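Local coordinates for conjugal transfer protein TRWB (Escherichia coli, PDB 1E9R) that probably couples DNA processing to DNA transport in bacterial conjugation, forming a six-subunit assembly that resembles ring helicases and F1-ATPase, at residues S67-E72 and S339-G344; D126-A131 and Y149-L154; L105-Q110 and P253-L258. One frame throughout, in Å; residues are numbered along the deposited sequence.

Contact 1. Residues S67-E72 and S339-G344. With SO4 (sulfate ion), chain I.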
loop_
_atom_site.group_PDB
_atom_site.type_symbol
_atom_site.label_atom_id
_atom_site.label_comp_id
_atom_site.label_asym_id
_atom_site.label_seq_id
_atom_site.Cartn_x
_atom_site.Cartn_y
_atom_site.Cartn_z
ATOM N N SER B 67 10.523 -27.898 -19.274
ATOM C CA SER B 67 9.901 -28.661 -20.353
ATOM C C SER B 67 10.467 -30.072 -20.411
ATOM O O SER B 67 9.732 -31.033 -20.658
ATOM C CB SER B 67 10.118 -27.962 -21.700
ATOM O OG SER B 67 11.499 -27.891 -22.029
ATOM N N VAL B 68 11.773 -30.198 -20.194
ATOM C CA VAL B 68 12.403 -31.513 -20.212
ATOM C C VAL B 68 11.770 -32.361 -19.120
ATOM O O VAL B 68 11.390 -33.503 -19.360
ATOM C CB VAL B 68 13.923 -31.433 -19.951
ATOM C CG1 VAL B 68 14.492 -32.830 -19.777
ATOM C CG2 VAL B 68 14.616 -30.732 -21.103
ATOM N N LEU B 69 11.643 -31.787 -17.924
ATOM C CA LEU B 69 11.062 -32.497 -16.784
ATOM C C LEU B 69 9.617 -32.880 -17.029
ATOM O O LEU B 69 9.221 -34.010 -16.743
ATOM C CB LEU B 69 11.163 -31.652 -15.509
ATOM C CG LEU B 69 10.868 -32.370 -14.187
ATOM C CD1 LEU B 69 11.448 -31.564 -13.048
ATOM C CD2 LEU B 69 9.378 -32.570 -13.996
ATOM N N LEU B 70 8.821 -31.943 -17.540
ATOM C CA LEU B 70 7.420 -32.235 -17.830
ATOM C C LEU B 70 7.296 -33.305 -18.909
ATOM O O LEU B 70 6.405 -34.154 -18.843
ATOM C CB LEU B 70 6.672 -30.984 -18.289
ATOM C CG LEU B 70 5.948 -30.208 -17.196
ATOM C CD1 LEU B 70 6.974 -29.562 -16.272
ATOM C CD2 LEU B 70 5.040 -29.163 -17.833
ATOM N N ARG B 71 8.188 -33.257 -19.901
ATOM C CA ARG B 71 8.184 -34.228 -20.997
ATOM C C ARG B 71 8.417 -35.633 -20.427
ATOM O O ARG B 71 7.702 -36.585 -20.758
ATOM C CB ARG B 71 9.275 -33.883 -22.017
ATOM C CG ARG B 71 8.994 -34.409 -23.422
ATOM C CD ARG B 71 10.052 -33.950 -24.417
ATOM N NE ARG B 71 10.133 -32.493 -24.489
ATOM C CZ ARG B 71 11.263 -31.802 -24.356
ATOM N NH1 ARG B 71 12.404 -32.444 -24.144
ATOM N NH2 ARG B 71 11.257 -30.473 -24.428
ATOM N N GLU B 72 9.415 -35.749 -19.557
ATOM C CA GLU B 72 9.733 -37.017 -18.921
ATOM C C GLU B 72 8.558 -37.563 -18.111
ATOM O O GLU B 72 8.227 -38.745 -18.184
ATOM C CB GLU B 72 10.937 -36.844 -18.006
ATOM C CG GLU B 72 11.081 -37.967 -17.002
ATOM C CD GLU B 72 12.326 -37.849 -16.145
ATOM O OE1 GLU B 72 13.246 -37.057 -16.492
ATOM O OE2 GLU B 72 12.374 -38.568 -15.125
ATOM N N SER B 339 3.767 -31.143 -3.976
ATOM C CA SER B 339 5.132 -31.550 -4.300
ATOM C C SER B 339 5.769 -30.419 -5.094
ATOM O O SER B 339 5.108 -29.774 -5.912
ATOM C CB SER B 339 5.157 -32.849 -5.117
ATOM O OG SER B 339 4.857 -33.985 -4.318
ATOM N N LEU B 340 7.055 -30.186 -4.861
ATOM C CA LEU B 340 7.766 -29.096 -5.523
ATOM C C LEU B 340 9.103 -29.484 -6.159
ATOM O O LEU B 340 9.804 -30.374 -5.676
ATOM C CB LEU B 340 8.016 -27.978 -4.501
ATOM C CG LEU B 340 9.049 -26.888 -4.812
ATOM C CD1 LEU B 340 8.502 -25.928 -5.849
ATOM C CD2 LEU B 340 9.395 -26.138 -3.538
ATOM N N VAL B 341 9.440 -28.812 -7.255
ATOM C CA VAL B 341 10.715 -29.016 -7.924
ATOM C C VAL B 341 11.280 -27.622 -8.166
ATOM O O VAL B 341 10.599 -26.750 -8.711
ATOM C CB VAL B 341 10.581 -29.733 -9.285
ATOM C CG1 VAL B 341 11.959 -29.894 -9.908
ATOM C CG2 VAL B 341 9.939 -31.102 -9.102
ATOM N N VAL B 342 12.520 -27.411 -7.735
ATOM C CA VAL B 342 13.195 -26.134 -7.893
ATOM C C VAL B 342 14.340 -26.289 -8.887
ATOM O O VAL B 342 15.294 -27.004 -8.614
ATOM C CB VAL B 342 13.762 -25.645 -6.539
ATOM C CG1 VAL B 342 14.604 -24.401 -6.739
ATOM C CG2 VAL B 342 12.622 -25.365 -5.568
ATOM N N LEU B 343 14.233 -25.636 -10.044
ATOM C CA LEU B 343 15.277 -25.696 -11.072
ATOM C C LEU B 343 16.158 -24.463 -10.964
ATOM O O LEU B 343 17.041 -24.226 -11.799
ATOM C CB LEU B 343 14.659 -25.759 -12.465
ATOM C CG LEU B 343 14.193 -27.136 -12.928
ATOM C CD1 LEU B 343 13.347 -27.776 -11.862
ATOM C CD2 LEU B 343 13.398 -27.003 -14.205
ATOM N N GLY B 344 15.897 -23.668 -9.931
ATOM C CA GLY B 344 16.679 -22.469 -9.692
ATOM C C GLY B 344 16.414 -21.245 -10.553
ATOM O O GLY B 344 16.272 -21.336 -11.782
HETATM S S SO4 I . 12.770 -24.381 -19.649
HETATM O O1 SO4 I . 14.163 -24.823 -19.785
HETATM O O2 SO4 I . 11.887 -25.508 -20.005
HETATM O O3 SO4 I . 12.520 -23.954 -18.257
HETATM O O4 SO4 I . 12.536 -23.252 -20.564
#

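Contact 2. Residues D126-A131 and Y149-L154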
loop_
_atom_site.group_PDB
_atom_site.type_symbol
_atom_site.label_atom_id
_atom_site.label_comp_id
_atom_site.label_asym_id
_atom_site.label_seq_id
_atom_site.Cartn_x
_atom_site.Cartn_y
_atom_site.Cartn_z
ATOM N N ASP B 126 -25.046 -24.962 -16.119
ATOM C CA ASP B 126 -23.805 -25.017 -16.889
ATOM C C ASP B 126 -23.530 -23.735 -17.646
ATOM O O ASP B 126 -22.405 -23.509 -18.086
ATOM C CB ASP B 126 -23.813 -26.174 -17.884
ATOM C CG ASP B 126 -23.720 -27.508 -17.213
ATOM O OD1 ASP B 126 -23.114 -27.576 -16.128
ATOM O OD2 ASP B 126 -24.238 -28.493 -17.773
ATOM N N TRP B 127 -24.545 -22.893 -17.814
ATOM C CA TRP B 127 -24.335 -21.647 -18.533
ATOM C C TRP B 127 -23.374 -20.735 -17.783
ATOM O O TRP B 127 -22.423 -20.212 -18.374
ATOM C CB TRP B 127 -25.657 -20.926 -18.786
ATOM C CG TRP B 127 -26.536 -21.626 -19.788
ATOM C CD1 TRP B 127 -27.694 -22.296 -19.533
ATOM C CD2 TRP B 127 -26.313 -21.741 -21.202
ATOM N NE1 TRP B 127 -28.208 -22.821 -20.694
ATOM C CE2 TRP B 127 -27.378 -22.495 -21.732
ATOM C CE3 TRP B 127 -25.314 -21.280 -22.068
ATOM C CZ2 TRP B 127 -27.473 -22.801 -23.093
ATOM C CZ3 TRP B 127 -25.411 -21.585 -23.422
ATOM C CH2 TRP B 127 -26.483 -22.338 -23.918
ATOM N N GLN B 128 -23.605 -20.540 -16.487
ATOM C CA GLN B 128 -22.712 -19.692 -15.699
ATOM C C GLN B 128 -21.370 -20.401 -15.507
ATOM O O GLN B 128 -20.292 -19.800 -15.548
ATOM C CB GLN B 128 -23.329 -19.363 -14.333
ATOM C CG GLN B 128 -22.344 -18.679 -13.363
ATOM C CD GLN B 128 -21.631 -17.406 -13.924
ATOM O OE1 GLN B 128 -21.794 -17.024 -15.099
ATOM N NE2 GLN B 128 -20.833 -16.756 -13.064
ATOM N N ARG B 129 -21.464 -21.701 -15.307
ATOM C CA ARG B 129 -20.314 -22.546 -15.111
ATOM C C ARG B 129 -19.274 -22.373 -16.225
ATOM O O ARG B 129 -18.086 -22.206 -15.960
ATOM C CB ARG B 129 -20.810 -23.985 -15.055
ATOM C CG ARG B 129 -19.839 -24.975 -14.530
ATOM C CD ARG B 129 -20.511 -26.319 -14.407
ATOM N NE ARG B 129 -19.528 -27.350 -14.109
ATOM C CZ ARG B 129 -19.723 -28.649 -14.292
ATOM N NH1 ARG B 129 -20.878 -29.088 -14.775
ATOM N NH2 ARG B 129 -18.750 -29.504 -14.002
ATOM N N TYR B 130 -19.719 -22.398 -17.476
ATOM C CA TYR B 130 -18.784 -22.265 -18.588
ATOM C C TYR B 130 -18.602 -20.834 -19.069
ATOM O O TYR B 130 -17.710 -20.552 -19.866
ATOM C CB TYR B 130 -19.174 -23.212 -19.740
ATOM C CG TYR B 130 -19.064 -24.664 -19.326
ATOM C CD1 TYR B 130 -17.817 -25.253 -19.135
ATOM C CD2 TYR B 130 -20.196 -25.412 -18.995
ATOM C CE1 TYR B 130 -17.694 -26.547 -18.610
ATOM C CE2 TYR B 130 -20.081 -26.710 -18.469
ATOM C CZ TYR B 130 -18.828 -27.265 -18.278
ATOM O OH TYR B 130 -18.700 -28.521 -17.732
ATOM N N ALA B 131 -19.440 -19.929 -18.577
ATOM C CA ALA B 131 -19.292 -18.517 -18.915
ATOM C C ALA B 131 -18.015 -18.087 -18.165
ATOM O O ALA B 131 -17.226 -17.268 -18.642
ATOM C CB ALA B 131 -20.498 -17.735 -18.416
ATOM N N TYR B 149 -20.328 -8.507 -15.741
ATOM C CA TYR B 149 -21.377 -8.017 -16.627
ATOM C C TYR B 149 -21.272 -8.786 -17.938
ATOM O O TYR B 149 -22.285 -9.096 -18.569
ATOM C CB TYR B 149 -21.191 -6.520 -16.893
ATOM C CG TYR B 149 -21.329 -5.643 -15.667
ATOM C CD1 TYR B 149 -22.314 -5.888 -14.717
ATOM C CD2 TYR B 149 -20.471 -4.562 -15.458
ATOM C CE1 TYR B 149 -22.447 -5.081 -13.587
ATOM C CE2 TYR B 149 -20.596 -3.748 -14.333
ATOM C CZ TYR B 149 -21.587 -4.015 -13.400
ATOM O OH TYR B 149 -21.711 -3.223 -12.278
ATOM N N GLY B 150 -20.036 -9.086 -18.338
ATOM C CA GLY B 150 -19.802 -9.841 -19.560
ATOM C C GLY B 150 -20.370 -11.257 -19.522
ATOM O O GLY B 150 -20.924 -11.737 -20.513
ATOM N N ARG B 151 -20.237 -11.930 -18.379
ATOM C CA ARG B 151 -20.755 -13.281 -18.228
ATOM C C ARG B 151 -22.267 -13.232 -18.250
ATOM O O ARG B 151 -22.907 -14.141 -18.777
ATOM C CB ARG B 151 -20.261 -13.909 -16.922
ATOM C CG ARG B 151 -18.751 -13.886 -16.812
ATOM C CD ARG B 151 -18.168 -14.923 -15.869
ATOM N NE ARG B 151 -16.743 -14.660 -15.686
ATOM C CZ ARG B 151 -16.261 -13.863 -14.740
ATOM N NH1 ARG B 151 -17.097 -13.282 -13.891
ATOM N NH2 ARG B 151 -14.959 -13.608 -14.667
ATOM N N LEU B 152 -22.835 -12.173 -17.672
ATOM C CA LEU B 152 -24.288 -11.981 -17.653
ATOM C C LEU B 152 -24.772 -11.846 -19.099
ATOM O O LEU B 152 -25.695 -12.539 -19.518
ATOM C CB LEU B 152 -24.671 -10.715 -16.881
ATOM C CG LEU B 152 -26.151 -10.341 -17.057
ATOM C CD1 LEU B 152 -27.042 -11.401 -16.419
ATOM C CD2 LEU B 152 -26.419 -8.986 -16.442
ATOM N N LEU B 153 -24.144 -10.947 -19.852
ATOM C CA LEU B 153 -24.505 -10.745 -21.246
ATOM C C LEU B 153 -24.260 -12.029 -22.038
ATOM O O LEU B 153 -25.060 -12.403 -22.897
ATOM C CB LEU B 153 -23.689 -9.599 -21.846
ATOM C CG LEU B 153 -23.908 -9.324 -23.339
ATOM C CD1 LEU B 153 -25.367 -9.088 -23.611
ATOM C CD2 LEU B 153 -23.106 -8.120 -23.766
ATOM N N LEU B 154 -23.159 -12.712 -21.737
ATOM C CA LEU B 154 -22.841 -13.942 -22.434
ATOM C C LEU B 154 -23.834 -15.058 -22.167
ATOM O O LEU B 154 -24.431 -15.582 -23.099
ATOM C CB LEU B 154 -21.449 -14.438 -22.067
ATOM C CG LEU B 154 -21.024 -15.705 -22.822
ATOM C CD1 LEU B 154 -20.781 -15.379 -24.292
ATOM C CD2 LEU B 154 -19.760 -16.283 -22.185
HETATM O O HOH W 1 -19.623 -13.789 -12.990
#

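Contact 3. Residues L105-Q110 and P253-L258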
loop_
_atom_site.group_PDB
_atom_site.type_symbol
_atom_site.label_atom_id
_atom_site.label_comp_id
_atom_site.label_asym_id
_atom_site.label_seq_id
_atom_site.Cartn_x
_atom_site.Cartn_y
_atom_site.Cartn_z
ATOM N N LEU B 105 -6.706 -29.647 -30.110
ATOM C CA LEU B 105 -7.511 -28.441 -30.043
ATOM C C LEU B 105 -6.562 -27.306 -30.352
ATOM O O LEU B 105 -5.692 -26.962 -29.554
ATOM C CB LEU B 105 -8.137 -28.252 -28.666
ATOM C CG LEU B 105 -9.421 -29.047 -28.432
ATOM C CD1 LEU B 105 -10.000 -28.663 -27.089
ATOM C CD2 LEU B 105 -10.430 -28.763 -29.541
ATOM N N ASN B 106 -6.723 -26.754 -31.546
ATOM C CA ASN B 106 -5.902 -25.667 -32.044
ATOM C C ASN B 106 -6.698 -25.146 -33.226
ATOM O O ASN B 106 -6.777 -25.817 -34.254
ATOM C CB ASN B 106 -4.560 -26.207 -32.530
ATOM C CG ASN B 106 -3.657 -25.122 -33.070
ATOM O OD1 ASN B 106 -4.124 -24.106 -33.581
ATOM N ND2 ASN B 106 -2.350 -25.339 -32.979
ATOM N N PRO B 107 -7.301 -23.946 -33.101
ATOM C CA PRO B 107 -8.105 -23.361 -34.184
ATOM C C PRO B 107 -7.467 -23.285 -35.575
ATOM O O PRO B 107 -8.182 -23.241 -36.579
ATOM C CB PRO B 107 -8.488 -21.982 -33.628
ATOM C CG PRO B 107 -7.390 -21.665 -32.682
ATOM C CD PRO B 107 -7.148 -22.984 -31.993
ATOM N N TYR B 108 -6.137 -23.298 -35.636
ATOM C CA TYR B 108 -5.430 -23.194 -36.909
ATOM C C TYR B 108 -4.734 -24.474 -37.391
ATOM O O TYR B 108 -3.903 -24.442 -38.301
ATOM C CB TYR B 108 -4.427 -22.039 -36.833
ATOM C CG TYR B 108 -5.065 -20.709 -36.454
ATOM C CD1 TYR B 108 -5.363 -20.396 -35.119
ATOM C CD2 TYR B 108 -5.378 -19.762 -37.428
ATOM C CE1 TYR B 108 -5.956 -19.169 -34.769
ATOM C CE2 TYR B 108 -5.972 -18.539 -37.090
ATOM C CZ TYR B 108 -6.256 -18.251 -35.766
ATOM O OH TYR B 108 -6.847 -17.047 -35.456
ATOM N N ASP B 109 -5.086 -25.602 -36.790
ATOM C CA ASP B 109 -4.499 -26.866 -37.186
ATOM C C ASP B 109 -5.590 -27.670 -37.886
ATOM O O ASP B 109 -6.724 -27.765 -37.409
ATOM C CB ASP B 109 -3.959 -27.614 -35.961
ATOM C CG ASP B 109 -3.096 -28.796 -36.334
ATOM O OD1 ASP B 109 -3.635 -29.771 -36.887
ATOM O OD2 ASP B 109 -1.876 -28.755 -36.081
ATOM N N GLN B 110 -5.227 -28.223 -39.035
ATOM C CA GLN B 110 -6.109 -29.023 -39.872
ATOM C C GLN B 110 -6.768 -30.157 -39.091
ATOM O O GLN B 110 -7.931 -30.511 -39.327
ATOM C CB GLN B 110 -5.274 -29.607 -41.019
ATOM C CG GLN B 110 -6.036 -30.386 -42.071
ATOM C CD GLN B 110 -6.956 -29.500 -42.884
ATOM O OE1 GLN B 110 -8.108 -29.260 -42.507
ATOM N NE2 GLN B 110 -6.446 -28.993 -44.003
ATOM N N PRO B 253 -0.451 -14.742 -27.393
ATOM C CA PRO B 253 -1.304 -13.690 -26.843
ATOM C C PRO B 253 -2.731 -13.717 -27.359
ATOM O O PRO B 253 -3.677 -13.600 -26.591
ATOM C CB PRO B 253 -0.564 -12.410 -27.228
ATOM C CG PRO B 253 0.210 -12.812 -28.454
ATOM C CD PRO B 253 0.724 -14.164 -28.064
ATOM N N ALA B 254 -2.888 -13.865 -28.664
ATOM C CA ALA B 254 -4.214 -13.897 -29.258
ATOM C C ALA B 254 -5.036 -15.093 -28.783
ATOM O O ALA B 254 -6.259 -15.003 -28.637
ATOM C CB ALA B 254 -4.092 -13.919 -30.779
ATOM N N LEU B 255 -4.358 -16.211 -28.536
ATOM C CA LEU B 255 -5.029 -17.431 -28.115
ATOM C C LEU B 255 -5.168 -17.599 -26.612
ATOM O O LEU B 255 -5.858 -18.500 -26.154
ATOM C CB LEU B 255 -4.305 -18.647 -28.704
ATOM C CG LEU B 255 -4.526 -18.871 -30.201
ATOM C CD1 LEU B 255 -3.592 -19.943 -30.729
ATOM C CD2 LEU B 255 -5.981 -19.262 -30.433
ATOM N N ARG B 256 -4.520 -16.734 -25.845
ATOM C CA ARG B 256 -4.567 -16.804 -24.384
ATOM C C ARG B 256 -5.974 -17.057 -23.807
ATOM O O ARG B 256 -6.173 -17.980 -23.012
ATOM C CB ARG B 256 -3.969 -15.525 -23.795
ATOM C CG ARG B 256 -3.634 -15.603 -22.335
ATOM C CD ARG B 256 -2.920 -14.343 -21.907
ATOM N NE ARG B 256 -2.431 -14.426 -20.531
ATOM C CZ ARG B 256 -2.872 -13.675 -19.519
ATOM N NH1 ARG B 256 -3.828 -12.770 -19.724
ATOM N NH2 ARG B 256 -2.355 -13.829 -18.297
ATOM N N PRO B 257 -6.973 -16.244 -24.189
ATOM C CA PRO B 257 -8.300 -16.517 -23.625
ATOM C C PRO B 257 -8.957 -17.853 -24.021
ATOM O O PRO B 257 -9.651 -18.468 -23.210
ATOM C CB PRO B 257 -9.123 -15.292 -24.053
ATOM C CG PRO B 257 -8.405 -14.767 -25.226
ATOM C CD PRO B 257 -6.957 -14.942 -24.872
ATOM N N LEU B 258 -8.735 -18.301 -25.258
ATOM C CA LEU B 258 -9.303 -19.568 -25.735
ATOM C C LEU B 258 -8.676 -20.745 -25.000
ATOM O O LEU B 258 -9.386 -21.611 -24.494
ATOM C CB LEU B 258 -9.065 -19.761 -27.239
ATOM C CG LEU B 258 -10.201 -20.474 -28.000
ATOM C CD1 LEU B 258 -9.655 -21.097 -29.274
ATOM C CD2 LEU B 258 -10.845 -21.537 -27.131
#

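Contact 1. Residues S67-E72 and S339-G344
Leu69 and Val341 meet tip to tip, CD1 of Leu69 lying 3.6 Å from CG1 of Val341, and this methyl pair is the tight part of the contact. Both branches are aimed by their first torsions: Leu69 CG is anti to the backbone N (chi1 -168°), and so is CG1 of Val341, which brings it to the helix. Packing slackens toward the end of 339-344, where CD1 of Leu69 is 4.4 Å from CD1 of Leu343. The backbones stay apart, the closest CA atoms, of Leu69 and Val341, being 9.5 Å from each other. Leu69 and Val341 also touch Val58 and Leu56 on strand 56-59, the parallel neighbour of strand 339-342, so the helix rests on two adjacent strands of the central sheet.

The N-terminal end of 67-72 is polar, and Ser67 there is exposed. Ser67 N donates to O2 of a sulfate at 2.8 Å with a nearly straight N-H...O angle of 171°, and the amides of Gly63 and Gly65 and NZ of Lys66 bind the same anion. Strand 56-59, the loop holding Gly63 and Gly65, and helix 66-79 fit a Walker A P-loop, with sulfate probably standing in for a nucleotide phosphate. The chemistry is thus divided: undirected methyl packing seats the helix on the sheet, while directional N-H groups of the loop and first helical turn, with the Lys66 side chain, grip the anion.

Contact 2. Residues D126-A131 and Y149-L154
Arg151 lies along Ala131 where helices 126-134 and 141-163 cross, a helix-helix contact in the all-helical part of the chain between strands 103-105 and 243-247. The short axes approach to 9.6 Å at 134° between their N-to-C directions, about midway between perpendicular and antiparallel.

From its root outward, Arg151 changes from packing group to polar one. CB sits 3.9 Å from OE1 of Gln128 and 4.1 Å from CB of Ala131. With CG anti to the carbonyl carbon (chi1 -55°) and the chain extended from CG to NE, the aliphatic part then runs past the backbone carbonyl of Ala131, and CD comes within 3.8 Å of Ala131 O. That oxygen lies at the guanidinium edge, but NE is hydrogen-bonded to the carbonyl of Val135, just past the end of helix 126-134. At the tip, NH1 of Arg151 forms a salt bridge with Glu144 and gives a 2.7 Å hydrogen bond to a water, which also accepts from NE2 of Gln128 at 3.2 Å. The amide and guanidinium planes are turned 70° apart, and the water bridges their N-H groups, accepting from both. OE1 of Gln128 is taken by Arg155 NE, one turn beyond Arg151.

A leucine in place of Arg151 would probably leave Glu144 without its charge mate and the Val135 carbonyl without this donor. Beside the polar chain the contact is apolar: CD2 of Leu154 rests 4.0 Å from CA of Ala131.

Contact 3. Residues L105-Q110 and P253-L258
The Pro107 ring and the Leu255 side chain lie alongside each other, running opposite ways, with CG of the proline 3.6 Å from CD2 of the leucine. Leu255 CG is anti to the carbonyl carbon (chi1 -74°), which sends CD2 to the ring. Leu258 is met differently: the CG corner of the ring points at the leucine methyl, Pro107 CG lying 4.1 Å from Leu258 CD1. Trp262, further along helix 252-269, also touches Pro107. A looser touch comes from Tyr108, whose CE1 is 4.3 Å from CD2 of Leu255; the methyl lies at the ring edge, near its plane.

The next shell explains why Pro107 projects toward the helix. It follows Asn106 in a type I turn closed by Asp109 N to Asn106 O at 3.1 Å. An Asx turn is laid over it: OD1 of Asn106 accepts from Tyr108 N at 3.0 Å, the donor tilted 29° from the carbonyl plane. ND2 of Asn106 bonds to Thr246 OG1, tying the turn to strand 243-247, and the Tyr108 hydroxyl is hydrogen-bonded to Glu220. The helix is kinked at Pro257 and Leu258, whose N atoms make no bond to the turn before; Pro257 has no N-H to give.

The proline ring thus supplies most of the turn's side of an apolar, undirected interface, and the directional bonds that fix it lie within the turn or run from it to strand 243-247.

In the fold
All three contacts bury their main touching residues, yet they occupy different places. Contact 1 lies within the central mixed sheet region, joining helix 66-79 to strand 339-342, and has an anion site beside it. Contact 3 sits by the edge strand 103-105 of that sheet, where a turn meets helix 252-269, and contact 2 lies farther out, between two helices; contacts 1 and 2 fall on opposite sides of the chain's centre, their centres 36 Å apart. No element is shared. Contacts 1 and 3 meet through apolar groups alone, whereas contact 2 adds a water bridge. Along the chain, contact 2 is nested within contact 3, and contact 3 within contact 1.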